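Local coordinates for protein cellulase CEL9M (Clostridium cellulolyticum, PDB 1IA6) that probably hydrolyses internal beta-1,4-glucosidic linkages of cellulose and related beta-glucans, acting as an endoglucanase of glycoside hydrolase family 9, at residues K93-L98 against L167-I172; Y104-H109 against S174-K179; S156-A161 against K185-M190; A161-Y166 against Y221-D226. All coordinates share one frame; numbering follows the deposited sequence.

Interaction 1 of 4, residues K93-L98 against L167-I172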
loop_
_atom_site.group_PDB
_atom_site.type_symbol
_atom_site.label_atom_id
_atom_site.label_comp_id
_atom_site.label_asym_id
_atom_site.label_seq_id
_atom_site.Cartn_x
_atom_site.Cartn_y
_atom_site.Cartn_z
ATOM N N LYS A 93 -6.846 5.505 14.915
ATOM C CA LYS A 93 -7.194 4.349 14.097
ATOM C C LYS A 93 -6.049 4.029 13.139
ATOM O O LYS A 93 -5.691 2.869 12.954
ATOM C CB LYS A 93 -8.479 4.631 13.307
ATOM C CG LYS A 93 -9.011 3.440 12.512
ATOM C CD LYS A 93 -9.422 2.293 13.426
ATOM C CE LYS A 93 -10.006 1.141 12.624
ATOM N NZ LYS A 93 -10.452 0.005 13.480
ATOM N N MET A 94 -5.472 5.066 12.538
ATOM C CA MET A 94 -4.363 4.878 11.610
ATOM C C MET A 94 -3.212 4.134 12.291
ATOM O O MET A 94 -2.636 3.207 11.719
ATOM C CB MET A 94 -3.873 6.234 11.097
ATOM C CG MET A 94 -2.736 6.144 10.103
ATOM S SD MET A 94 -3.257 5.421 8.529
ATOM C CE MET A 94 -1.988 6.057 7.462
ATOM N N LEU A 95 -2.874 4.543 13.511
ATOM C CA LEU A 95 -1.789 3.900 14.247
ATOM C C LEU A 95 -2.101 2.439 14.539
ATOM O O LEU A 95 -1.202 1.596 14.550
ATOM C CB LEU A 95 -1.500 4.659 15.548
ATOM C CG LEU A 95 -0.782 5.996 15.330
ATOM C CD1 LEU A 95 -0.709 6.774 16.637
ATOM C CD2 LEU A 95 0.607 5.738 14.779
ATOM N N GLN A 96 -3.372 2.135 14.773
ATOM C CA GLN A 96 -3.761 0.758 15.027
ATOM C C GLN A 96 -3.539 -0.086 13.768
ATOM O O GLN A 96 -3.041 -1.204 13.858
ATOM C CB GLN A 96 -5.228 0.684 15.455
ATOM C CG GLN A 96 -5.532 1.532 16.683
ATOM C CD GLN A 96 -6.923 1.296 17.233
ATOM O OE1 GLN A 96 -7.893 1.225 16.481
ATOM N NE2 GLN A 96 -7.027 1.184 18.555
ATOM N N GLN A 97 -3.893 0.450 12.602
ATOM C CA GLN A 97 -3.718 -0.291 11.349
ATOM C C GLN A 97 -2.237 -0.551 11.116
ATOM O O GLN A 97 -1.838 -1.646 10.718
ATOM C CB GLN A 97 -4.287 0.493 10.158
ATOM C CG GLN A 97 -5.710 1.014 10.348
ATOM C CD GLN A 97 -6.705 -0.082 10.671
ATOM O OE1 GLN A 97 -6.524 -0.837 11.626
ATOM N NE2 GLN A 97 -7.769 -0.169 9.882
ATOM N N LEU A 98 -1.423 0.465 11.378
ATOM C CA LEU A 98 0.017 0.346 11.191
ATOM C C LEU A 98 0.649 -0.657 12.152
ATOM O O LEU A 98 1.474 -1.476 11.749
ATOM C CB LEU A 98 0.683 1.717 11.350
ATOM C CG LEU A 98 0.393 2.681 10.195
ATOM C CD1 LEU A 98 0.768 4.101 10.582
ATOM C CD2 LEU A 98 1.169 2.234 8.968
ATOM N N LEU A 167 9.604 6.328 13.568
ATOM C CA LEU A 167 9.413 7.773 13.470
ATOM C C LEU A 167 8.021 8.225 13.902
ATOM O O LEU A 167 7.875 9.273 14.528
ATOM C CB LEU A 167 9.681 8.241 12.037
ATOM C CG LEU A 167 11.125 8.074 11.551
ATOM C CD1 LEU A 167 11.204 8.295 10.044
ATOM C CD2 LEU A 167 12.025 9.051 12.298
ATOM N N ASN A 168 7.004 7.432 13.579
ATOM C CA ASN A 168 5.627 7.779 13.923
ATOM C C ASN A 168 5.168 7.329 15.311
ATOM O O ASN A 168 4.160 7.818 15.814
ATOM C CB ASN A 168 4.644 7.185 12.897
ATOM C CG ASN A 168 4.793 7.783 11.509
ATOM O OD1 ASN A 168 4.995 8.983 11.359
ATOM N ND2 ASN A 168 4.667 6.941 10.481
ATOM N N TYR A 169 5.907 6.415 15.934
ATOM C CA TYR A 169 5.499 5.869 17.229
ATOM C C TYR A 169 6.414 6.163 18.421
ATOM O O TYR A 169 6.055 5.867 19.564
ATOM C CB TYR A 169 5.349 4.351 17.081
ATOM C CG TYR A 169 4.241 3.724 17.898
ATOM C CD1 TYR A 169 2.906 4.062 17.674
ATOM C CD2 TYR A 169 4.522 2.749 18.853
ATOM C CE1 TYR A 169 1.879 3.437 18.377
ATOM C CE2 TYR A 169 3.502 2.118 19.560
ATOM C CZ TYR A 169 2.184 2.467 19.315
ATOM O OH TYR A 169 1.173 1.829 19.996
ATOM N N LYS A 170 7.581 6.744 18.164
ATOM C CA LYS A 170 8.544 7.028 19.231
ATOM C C LYS A 170 8.007 7.865 20.389
ATOM O O LYS A 170 8.466 7.719 21.521
ATOM C CB LYS A 170 9.793 7.700 18.649
ATOM C CG LYS A 170 9.533 9.035 17.971
ATOM C CD LYS A 170 10.743 9.500 17.163
ATOM C CE LYS A 170 11.949 9.763 18.049
ATOM N NZ LYS A 170 13.113 10.278 17.272
ATOM N N ASN A 171 7.045 8.737 20.112
ATOM C CA ASN A 171 6.463 9.588 21.148
ATOM C C ASN A 171 5.370 8.884 21.950
ATOM O O ASN A 171 4.935 9.385 22.987
ATOM C CB ASN A 171 5.887 10.858 20.519
ATOM C CG ASN A 171 6.957 11.740 19.905
ATOM O OD1 ASN A 171 6.662 12.613 19.086
ATOM N ND2 ASN A 171 8.205 11.526 20.307
ATOM N N ILE A 172 4.931 7.725 21.467
ATOM C CA ILE A 172 3.878 6.960 22.131
ATOM C C ILE A 172 4.448 5.817 22.965
ATOM O O ILE A 172 4.105 5.658 24.137
ATOM C CB ILE A 172 2.889 6.386 21.092
ATOM C CG1 ILE A 172 2.216 7.535 20.339
ATOM C CG2 ILE A 172 1.840 5.525 21.778
ATOM C CD1 ILE A 172 1.408 7.087 19.145
#
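L95 of helix 91-107 meets Y169 and I172 with its two methyl groups, at the surface of the (alpha/alpha)6 barrel characteristic of family 9 glycoside hydrolases. The branches divide the work. CD2 comes to the edge of the Y169 ring, near its plane, 4.1 Å from Y169 CD1, the two side chains running across each other at a slant. CD1, the other branch, meets I172 tip to tip. A chi1 of -73° sets the L95 fork opposite its own carbonyl carbon, which spreads the methyls toward both partners. Leucine suits this place because one branched end can serve an aromatic edge and an aliphatic tip at once.

The ring is bordered on a second side as well: I172 CB stands 4.1 Å above its plane, over the centre. N168 contributes mainly backbone, and its amide turns elsewhere, ND2 bonding to G75 O of helix 64-80. L78 of that same helix also touches L95. The I172 side is exposed, yet the methyl pair is tighter than usual van der Waals contact, with L95 CD1 only 3.3 Å from I172 CD1. A backbone bond of 2.9 Å from I172 N to Y169 O closes the turn that returns I172 to the ring.

Interaction 2 of 4, residues Y104-H109 against S174-K179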
loop_
_atom_site.group_PDB
_atom_site.type_symbol
_atom_site.label_atom_id
_atom_site.label_comp_id
_atom_site.label_asym_id
_atom_site.label_seq_id
_atom_site.Cartn_x
_atom_site.Cartn_y
_atom_site.Cartn_z
ATOM N N TYR A 104 3.254 -7.994 12.923
ATOM C CA TYR A 104 3.418 -9.147 12.047
ATOM C C TYR A 104 4.846 -9.223 11.504
ATOM O O TYR A 104 5.450 -10.293 11.482
ATOM C CB TYR A 104 2.389 -9.060 10.910
ATOM C CG TYR A 104 2.548 -10.065 9.791
ATOM C CD1 TYR A 104 2.489 -11.440 10.034
ATOM C CD2 TYR A 104 2.724 -9.637 8.474
ATOM C CE1 TYR A 104 2.600 -12.361 8.990
ATOM C CE2 TYR A 104 2.836 -10.548 7.425
ATOM C CZ TYR A 104 2.773 -11.907 7.690
ATOM O OH TYR A 104 2.884 -12.806 6.650
ATOM N N PHE A 105 5.395 -8.091 11.076
ATOM C CA PHE A 105 6.758 -8.085 10.555
ATOM C C PHE A 105 7.764 -8.534 11.617
ATOM O O PHE A 105 8.700 -9.281 11.319
ATOM C CB PHE A 105 7.149 -6.690 10.055
ATOM C CG PHE A 105 6.282 -6.175 8.943
ATOM C CD1 PHE A 105 5.720 -7.047 8.010
ATOM C CD2 PHE A 105 6.034 -4.816 8.819
ATOM C CE1 PHE A 105 4.921 -6.566 6.969
ATOM C CE2 PHE A 105 5.238 -4.324 7.784
ATOM C CZ PHE A 105 4.681 -5.200 6.859
ATOM N N LEU A 106 7.571 -8.076 12.850
ATOM C CA LEU A 106 8.473 -8.439 13.938
ATOM C C LEU A 106 8.411 -9.935 14.243
ATOM O O LEU A 106 9.442 -10.568 14.454
ATOM C CB LEU A 106 8.150 -7.624 15.195
ATOM C CG LEU A 106 8.491 -6.129 15.127
ATOM C CD1 LEU A 106 8.025 -5.429 16.399
ATOM C CD2 LEU A 106 9.990 -5.956 14.938
ATOM N N LYS A 107 7.206 -10.497 14.256
ATOM C CA LYS A 107 7.038 -11.924 14.520
ATOM C C LYS A 107 7.649 -12.763 13.396
ATOM O O LYS A 107 8.127 -13.878 13.624
ATOM C CB LYS A 107 5.548 -12.257 14.669
ATOM C CG LYS A 107 4.920 -11.629 15.907
ATOM C CD LYS A 107 3.400 -11.703 15.889
ATOM C CE LYS A 107 2.895 -13.132 15.940
ATOM N NZ LYS A 107 1.405 -13.161 15.998
ATOM N N SER A 108 7.645 -12.215 12.186
ATOM C CA SER A 108 8.188 -12.908 11.022
ATOM C C SER A 108 9.714 -12.842 10.936
ATOM O O SER A 108 10.303 -13.389 10.010
ATOM C CB SER A 108 7.586 -12.325 9.736
ATOM O OG SER A 108 6.171 -12.433 9.732
ATOM N N HIS A 109 10.343 -12.172 11.899
ATOM C CA HIS A 109 11.801 -12.021 11.944
ATOM C C HIS A 109 12.290 -12.654 13.255
ATOM O O HIS A 109 12.665 -11.948 14.194
ATOM C CB HIS A 109 12.145 -10.523 11.900
ATOM C CG HIS A 109 13.611 -10.224 11.790
ATOM N ND1 HIS A 109 14.422 -10.797 10.835
ATOM C CD2 HIS A 109 14.399 -9.367 12.485
ATOM C CE1 HIS A 109 15.645 -10.308 10.943
ATOM N NE2 HIS A 109 15.657 -9.439 11.937
ATOM N N SER A 174 8.319 4.463 23.072
ATOM C CA SER A 174 9.697 4.495 22.583
ATOM C C SER A 174 10.362 3.124 22.549
ATOM O O SER A 174 11.219 2.870 21.703
ATOM C CB SER A 174 10.540 5.445 23.440
ATOM O OG SER A 174 10.569 5.013 24.787
ATOM N N ALA A 175 9.979 2.243 23.468
ATOM C CA ALA A 175 10.558 0.904 23.505
ATOM C C ALA A 175 10.132 0.116 22.267
ATOM O O ALA A 175 10.961 -0.510 21.602
ATOM C CB ALA A 175 10.116 0.176 24.765
ATOM N N TYR A 176 8.839 0.147 21.956
ATOM C CA TYR A 176 8.337 -0.561 20.785
ATOM C C TYR A 176 8.928 0.063 19.527
ATOM O O TYR A 176 9.324 -0.642 18.598
ATOM C CB TYR A 176 6.809 -0.487 20.710
ATOM C CG TYR A 176 6.232 -1.271 19.545
ATOM C CD1 TYR A 176 6.080 -2.658 19.615
ATOM C CD2 TYR A 176 5.875 -0.630 18.359
ATOM C CE1 TYR A 176 5.584 -3.388 18.526
ATOM C CE2 TYR A 176 5.381 -1.349 17.269
ATOM C CZ TYR A 176 5.238 -2.722 17.357
ATOM O OH TYR A 176 4.740 -3.428 16.282
ATOM N N ALA A 177 8.988 1.390 19.501
ATOM C CA ALA A 177 9.531 2.100 18.349
ATOM C C ALA A 177 10.970 1.679 18.071
ATOM O O ALA A 177 11.344 1.438 16.927
ATOM C CB ALA A 177 9.455 3.606 18.578
ATOM N N THR A 178 11.775 1.576 19.124
ATOM C CA THR A 178 13.167 1.183 18.968
ATOM C C THR A 178 13.273 -0.263 18.503
ATOM O O THR A 178 14.180 -0.612 17.754
ATOM C CB THR A 178 13.942 1.385 20.284
ATOM O OG1 THR A 178 13.989 2.788 20.583
ATOM C CG2 THR A 178 15.363 0.847 20.166
ATOM N N LYS A 179 12.343 -1.103 18.945
ATOM C CA LYS A 179 12.332 -2.497 18.520
ATOM C C LYS A 179 12.127 -2.513 17.005
ATOM O O LYS A 179 12.734 -3.307 16.290
ATOM C CB LYS A 179 11.201 -3.258 19.218
ATOM C CG LYS A 179 11.108 -4.717 18.817
ATOM C CD LYS A 179 10.065 -5.470 19.639
ATOM C CE LYS A 179 10.563 -5.790 21.042
ATOM N NZ LYS A 179 10.830 -4.576 21.852
#
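L106 drives its CD1 methyl into the notch between Y176 and K179, two side chains three residues apart on helix 174-193. The firmer half of the contact is at Y176. There, CD1 of L106 lies 3.8 Å from Y176 CE1, approaching the ring obliquely. The ring is fixed: Y176 OH bonds to T102 OG1, and K99 makes a cation-pi contact with it, both partners coming from helix 91-107. Tyrosine therefore suits the place twice over, giving the leucine a broad apolar flank while its hydroxyl finds a polar partner on the same opposing helix.

The looser half is K179, an exposed residue, whose CD is also 3.8 Å from L106 CD1. The extended first part of the lysine (chi1 179°, chi2 174°) lays CG and CD slantwise beside the methyl, and the later bends carry only the end of the chain. Across these segments L106 CD2 comes nearest K179 O, at 4.0 Å; A183 also touches the leucine.

Just after L106 its helix ends. Y104 O accepts both S108 N and S108 OG, the latter at 2.9 Å, from opposite faces of the carbonyl plane, and H109 beyond reaches E186 OE1 on helix 174-193. A leucine methyl lodged between two side chains of a neighbouring helix, at the outer surface of the bundle, is in keeping with the (alpha/alpha)6 barrel of family 9 cellulases.

Interaction 3 of 4, residues S156-A161 against K185-M190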
loop_
_atom_site.group_PDB
_atom_site.type_symbol
_atom_site.label_atom_id
_atom_site.label_comp_id
_atom_site.label_asym_id
_atom_site.label_seq_id
_atom_site.Cartn_x
_atom_site.Cartn_y
_atom_site.Cartn_z
ATOM N N SER A 156 13.513 -4.562 1.973
ATOM C CA SER A 156 13.659 -3.114 2.022
ATOM C C SER A 156 12.345 -2.396 2.285
ATOM O O SER A 156 12.311 -1.439 3.052
ATOM C CB SER A 156 14.289 -2.594 0.726
ATOM O OG SER A 156 15.627 -3.046 0.610
ATOM N N GLU A 157 11.262 -2.842 1.657
ATOM C CA GLU A 157 9.983 -2.189 1.898
ATOM C C GLU A 157 9.554 -2.419 3.344
ATOM O O GLU A 157 8.988 -1.530 3.981
ATOM C CB GLU A 157 8.909 -2.706 0.937
ATOM C CG GLU A 157 9.056 -2.184 -0.494
ATOM C CD GLU A 157 9.186 -0.671 -0.564
ATOM O OE1 GLU A 157 8.488 0.030 0.195
ATOM O OE2 GLU A 157 9.980 -0.177 -1.391
ATOM N N THR A 158 9.833 -3.610 3.863
ATOM C CA THR A 158 9.478 -3.939 5.240
ATOM C C THR A 158 10.331 -3.086 6.174
ATOM O O THR A 158 9.845 -2.571 7.178
ATOM C CB THR A 158 9.707 -5.439 5.524
ATOM O OG1 THR A 158 8.970 -6.211 4.567
ATOM C CG2 THR A 158 9.227 -5.805 6.921
ATOM N N SER A 159 11.604 -2.925 5.827
ATOM C CA SER A 159 12.510 -2.104 6.623
ATOM C C SER A 159 11.983 -0.669 6.681
ATOM O O SER A 159 11.931 -0.056 7.750
ATOM C CB SER A 159 13.913 -2.119 6.004
ATOM O OG SER A 159 14.800 -1.254 6.698
ATOM N N ALA A 160 11.589 -0.133 5.527
ATOM C CA ALA A 160 11.080 1.233 5.466
ATOM C C ALA A 160 9.823 1.377 6.311
ATOM O O ALA A 160 9.651 2.372 7.008
ATOM C CB ALA A 160 10.789 1.628 4.015
ATOM N N ALA A 161 8.943 0.385 6.246
ATOM C CA ALA A 161 7.709 0.423 7.023
ATOM C C ALA A 161 8.025 0.451 8.516
ATOM O O ALA A 161 7.358 1.145 9.285
ATOM C CB ALA A 161 6.845 -0.798 6.697
ATOM N N LYS A 185 16.926 -2.095 10.746
ATOM C CA LYS A 185 18.348 -2.080 10.427
ATOM C C LYS A 185 18.810 -3.450 9.969
ATOM O O LYS A 185 19.605 -3.568 9.036
ATOM C CB LYS A 185 19.172 -1.656 11.645
ATOM C CG LYS A 185 19.066 -0.187 12.001
ATOM C CD LYS A 185 19.863 0.108 13.263
ATOM C CE LYS A 185 19.797 1.578 13.638
ATOM N NZ LYS A 185 20.545 1.846 14.904
ATOM N N GLU A 186 18.308 -4.487 10.632
ATOM C CA GLU A 186 18.691 -5.855 10.296
ATOM C C GLU A 186 18.138 -6.318 8.953
ATOM O O GLU A 186 18.834 -6.989 8.194
ATOM C CB GLU A 186 18.239 -6.814 11.396
ATOM C CG GLU A 186 18.769 -6.453 12.774
ATOM C CD GLU A 186 18.395 -7.477 13.826
ATOM O OE1 GLU A 186 17.277 -8.031 13.748
ATOM O OE2 GLU A 186 19.213 -7.718 14.738
ATOM N N LEU A 187 16.891 -5.967 8.658
ATOM C CA LEU A 187 16.285 -6.372 7.393
ATOM C C LEU A 187 16.989 -5.680 6.227
ATOM O O LEU A 187 17.182 -6.270 5.163
ATOM C CB LEU A 187 14.790 -6.037 7.386
ATOM C CG LEU A 187 13.924 -6.776 8.411
ATOM C CD1 LEU A 187 12.477 -6.326 8.265
ATOM C CD2 LEU A 187 14.026 -8.280 8.209
ATOM N N TYR A 188 17.377 -4.427 6.438
ATOM C CA TYR A 188 18.084 -3.667 5.411
ATOM C C TYR A 188 19.434 -4.337 5.167
ATOM O O TYR A 188 19.848 -4.520 4.024
ATOM C CB TYR A 188 18.301 -2.224 5.871
ATOM C CG TYR A 188 19.187 -1.416 4.950
ATOM C CD1 TYR A 188 18.703 -0.917 3.739
ATOM C CD2 TYR A 188 20.510 -1.151 5.292
ATOM C CE1 TYR A 188 19.521 -0.165 2.892
ATOM C CE2 TYR A 188 21.337 -0.405 4.455
ATOM C CZ TYR A 188 20.837 0.084 3.260
ATOM O OH TYR A 188 21.653 0.821 2.438
ATOM N N ALA A 189 20.108 -4.708 6.254
ATOM C CA ALA A 189 21.407 -5.367 6.168
ATOM C C ALA A 189 21.293 -6.647 5.346
ATOM O O ALA A 189 22.134 -6.920 4.487
ATOM C CB ALA A 189 21.927 -5.683 7.568
ATOM N N MET A 190 20.257 -7.435 5.620
ATOM C CA MET A 190 20.026 -8.677 4.883
ATOM C C MET A 190 19.829 -8.373 3.403
ATOM O O MET A 190 20.367 -9.064 2.535
ATOM C CB MET A 190 18.770 -9.386 5.397
ATOM C CG MET A 190 18.887 -10.001 6.779
ATOM S SD MET A 190 17.281 -10.651 7.325
ATOM C CE MET A 190 16.985 -11.908 6.091
#
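A chi1 of -56° in T158 swings its methyl CG2 away from the backbone N and toward L187, while S159, at 176°, turns its hydroxyl toward the facing helix, next to Y188 CB. The threonine methyl and L187 CD1 come within 3.6 Å, the two side chains crossing aslant. Beside them the serine packs through its small size: S159 CB is 4.2 Å from L187 CB, and S159 OG lies 3.7 Å from Y188 CB.

Such short side chains let the backbones draw together, the CA atoms of S159 and L187 being 5.7 Å apart and the axes of the two short segments 8.3 Å. The two helices, 152-169 and 174-193, follow one another in the chain, and here they run nearly antiparallel, at 160°. They form a helical hairpin, the element from which the (alpha/alpha)6 barrel of this family is built.

The hydroxyls are provided for although the interface is buried. T158 OG1 bonds to I154 O on its own helix, which leaves the methyl for the leucine, whereas S159 OG bonds to A184 O and so ties one helix to the other. L187 also rests on L155 and L162 of helix 152-169. The Y188 ring extends to D232, its OH bonding to D232 OD2, with the side chain of the calcium ligand D212 about 9 Å from that of Y188.

Interaction 4 of 4, residues A161-Y166 against Y221-D226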
loop_
_atom_site.group_PDB
_atom_site.type_symbol
_atom_site.label_atom_id
_atom_site.label_comp_id
_atom_site.label_asym_id
_atom_site.label_seq_id
_atom_site.Cartn_x
_atom_site.Cartn_y
_atom_site.Cartn_z
ATOM N N ALA A 161 8.943 0.385 6.246
ATOM C CA ALA A 161 7.709 0.423 7.023
ATOM C C ALA A 161 8.025 0.451 8.516
ATOM O O ALA A 161 7.358 1.145 9.285
ATOM C CB ALA A 161 6.845 -0.798 6.697
ATOM N N LEU A 162 9.042 -0.310 8.920
ATOM C CA LEU A 162 9.441 -0.381 10.324
ATOM C C LEU A 162 10.132 0.899 10.791
ATOM O O LEU A 162 9.936 1.336 11.927
ATOM C CB LEU A 162 10.353 -1.590 10.553
ATOM C CG LEU A 162 9.644 -2.949 10.504
ATOM C CD1 LEU A 162 10.674 -4.072 10.464
ATOM C CD2 LEU A 162 8.723 -3.091 11.715
ATOM N N THR A 163 10.936 1.500 9.920
ATOM C CA THR A 163 11.617 2.744 10.271
ATOM C C THR A 163 10.580 3.853 10.399
ATOM O O THR A 163 10.656 4.692 11.294
ATOM C CB THR A 163 12.643 3.146 9.202
ATOM O OG1 THR A 163 13.627 2.115 9.082
ATOM C CG2 THR A 163 13.337 4.461 9.588
ATOM N N LEU A 164 9.605 3.859 9.496
ATOM C CA LEU A 164 8.562 4.874 9.560
ATOM C C LEU A 164 7.751 4.697 10.838
ATOM O O LEU A 164 7.300 5.676 11.431
ATOM C CB LEU A 164 7.668 4.800 8.319
ATOM C CG LEU A 164 8.268 5.573 7.141
ATOM C CD1 LEU A 164 7.669 5.111 5.814
ATOM C CD2 LEU A 164 8.033 7.056 7.367
ATOM N N MET A 165 7.576 3.455 11.282
ATOM C CA MET A 165 6.831 3.229 12.516
ATOM C C MET A 165 7.640 3.810 13.680
ATOM O O MET A 165 7.079 4.413 14.597
ATOM C CB MET A 165 6.571 1.735 12.744
ATOM C CG MET A 165 5.625 1.469 13.912
ATOM S SD MET A 165 4.042 2.329 13.697
ATOM C CE MET A 165 2.984 1.411 14.808
ATOM N N TYR A 166 8.959 3.632 13.645
ATOM C CA TYR A 166 9.805 4.187 14.697
ATOM C C TYR A 166 9.575 5.699 14.739
ATOM O O TYR A 166 9.361 6.276 15.803
ATOM C CB TYR A 166 11.284 3.907 14.411
ATOM C CG TYR A 166 12.238 4.817 15.159
ATOM C CD1 TYR A 166 12.459 4.660 16.529
ATOM C CD2 TYR A 166 12.892 5.863 14.501
ATOM C CE1 TYR A 166 13.309 5.528 17.229
ATOM C CE2 TYR A 166 13.744 6.737 15.191
ATOM C CZ TYR A 166 13.943 6.561 16.555
ATOM O OH TYR A 166 14.762 7.424 17.250
ATOM N N TYR A 221 18.404 6.923 7.171
ATOM C CA TYR A 221 19.185 8.142 7.358
ATOM C C TYR A 221 18.370 9.133 8.191
ATOM O O TYR A 221 18.870 9.717 9.146
ATOM C CB TYR A 221 19.532 8.798 6.021
ATOM C CG TYR A 221 20.178 10.157 6.200
ATOM C CD1 TYR A 221 21.457 10.274 6.744
ATOM C CD2 TYR A 221 19.490 11.326 5.876
ATOM C CE1 TYR A 221 22.037 11.529 6.963
ATOM C CE2 TYR A 221 20.058 12.585 6.090
ATOM C CZ TYR A 221 21.329 12.678 6.633
ATOM O OH TYR A 221 21.891 13.918 6.844
ATOM N N THR A 222 17.111 9.323 7.817
ATOM C CA THR A 222 16.245 10.247 8.539
ATOM C C THR A 222 16.140 9.880 10.023
ATOM O O THR A 222 16.085 10.754 10.886
ATOM C CB THR A 222 14.829 10.268 7.929
ATOM O OG1 THR A 222 14.903 10.707 6.566
ATOM C CG2 THR A 222 13.918 11.210 8.711
ATOM N N ALA A 223 16.133 8.585 10.317
ATOM C CA ALA A 223 16.012 8.132 11.696
ATOM C C ALA A 223 17.313 8.117 12.488
ATOM O O ALA A 223 17.292 8.297 13.703
ATOM C CB ALA A 223 15.384 6.739 11.728
ATOM N N THR A 224 18.441 7.926 11.811
ATOM C CA THR A 224 19.730 7.830 12.502
ATOM C C THR A 224 20.735 8.957 12.268
ATOM O O THR A 224 21.694 9.095 13.027
ATOM C CB THR A 224 20.438 6.514 12.132
ATOM O OG1 THR A 224 20.845 6.567 10.757
ATOM C CG2 THR A 224 19.499 5.328 12.320
ATOM N N ASN A 225 20.523 9.753 11.226
ATOM C CA ASN A 225 21.442 10.835 10.883
ATOM C C ASN A 225 22.814 10.275 10.506
ATOM O O ASN A 225 23.819 10.982 10.559
ATOM C CB ASN A 225 21.587 11.826 12.044
ATOM C CG ASN A 225 20.326 12.642 12.274
ATOM O OD1 ASN A 225 19.844 13.328 11.371
ATOM N ND2 ASN A 225 19.788 12.576 13.488
ATOM N N ASP A 226 22.848 9.002 10.124
ATOM C CA ASP A 226 24.089 8.344 9.720
ATOM C C ASP A 226 24.228 8.435 8.199
ATOM O O ASP A 226 23.530 7.738 7.466
ATOM C CB ASP A 226 24.072 6.874 10.143
ATOM C CG ASP A 226 25.385 6.169 9.862
ATOM O OD1 ASP A 226 26.138 6.629 8.979
ATOM O OD2 ASP A 226 25.658 5.144 10.519
#
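T163 and A223 bring their CA atoms to 7.1 Å where helix 210-224 completes its last turn beside the C-terminal half of helix 152-169. The A223 methyl carries its side of the contact, entering between two residues one turn apart. T163 CG2 lies 3.7 Å from A223 CB, and Y166 CD2 lies 3.8 Å from the same atom, with the methyl oblique to the tyrosine ring. Alanine suits the spot: a single carbon fits between threonine and tyrosine and lets the helix end come close.

The threonine offers its methyl because chi1 is -60°, an orientation that also puts OG1 beside the backbone N, from where it bonds to S159 O one turn back. A buried hydroxyl is thus paid for within its own helix. Y166 reaches past A223 to a weak hydrogen bond between its OH and K170 NZ.

After T224 the helix ends: N225 takes a positive phi (64°), and N225 N keeps a 2.7 Å bond to Y221 O. T224 OG1 accepts D226 N at 3.2 Å, an ST turn, and also bonds to L220 O. D226 in turn caps a backbone N just beyond it and bonds through OD1 to T228 OG1, starting helix 228-236.

Around the contact, W219 and L220 of helix 210-224 extend the surface that meets T163, A184 of helix 174-193 touches T163, A177 of that helix touches Y166, and A161 leans on A71 of helix 64-80.

How the interactions relate
The four contacts cluster around helix 152-169, which serves interactions 1, 3 and 4; interaction 2 instead joins helices 91-107 and 174-193. Their centres lie 10 to 18 Å apart, with 3 and 4 nearest and sharing A161. Every pair except 1 and 3 touches: Y169 packs on Y176, F105 on T158, and H109 on M190, while L167 lies against A223. Along the chain the segments alternate, so helix 91-107 contacts both members of the later hairpin, 152-169 and 174-193, before helix 210-224 adds its end. Three consecutive helices and the earlier helix 91-107 thus pack together as part of the alpha barrel.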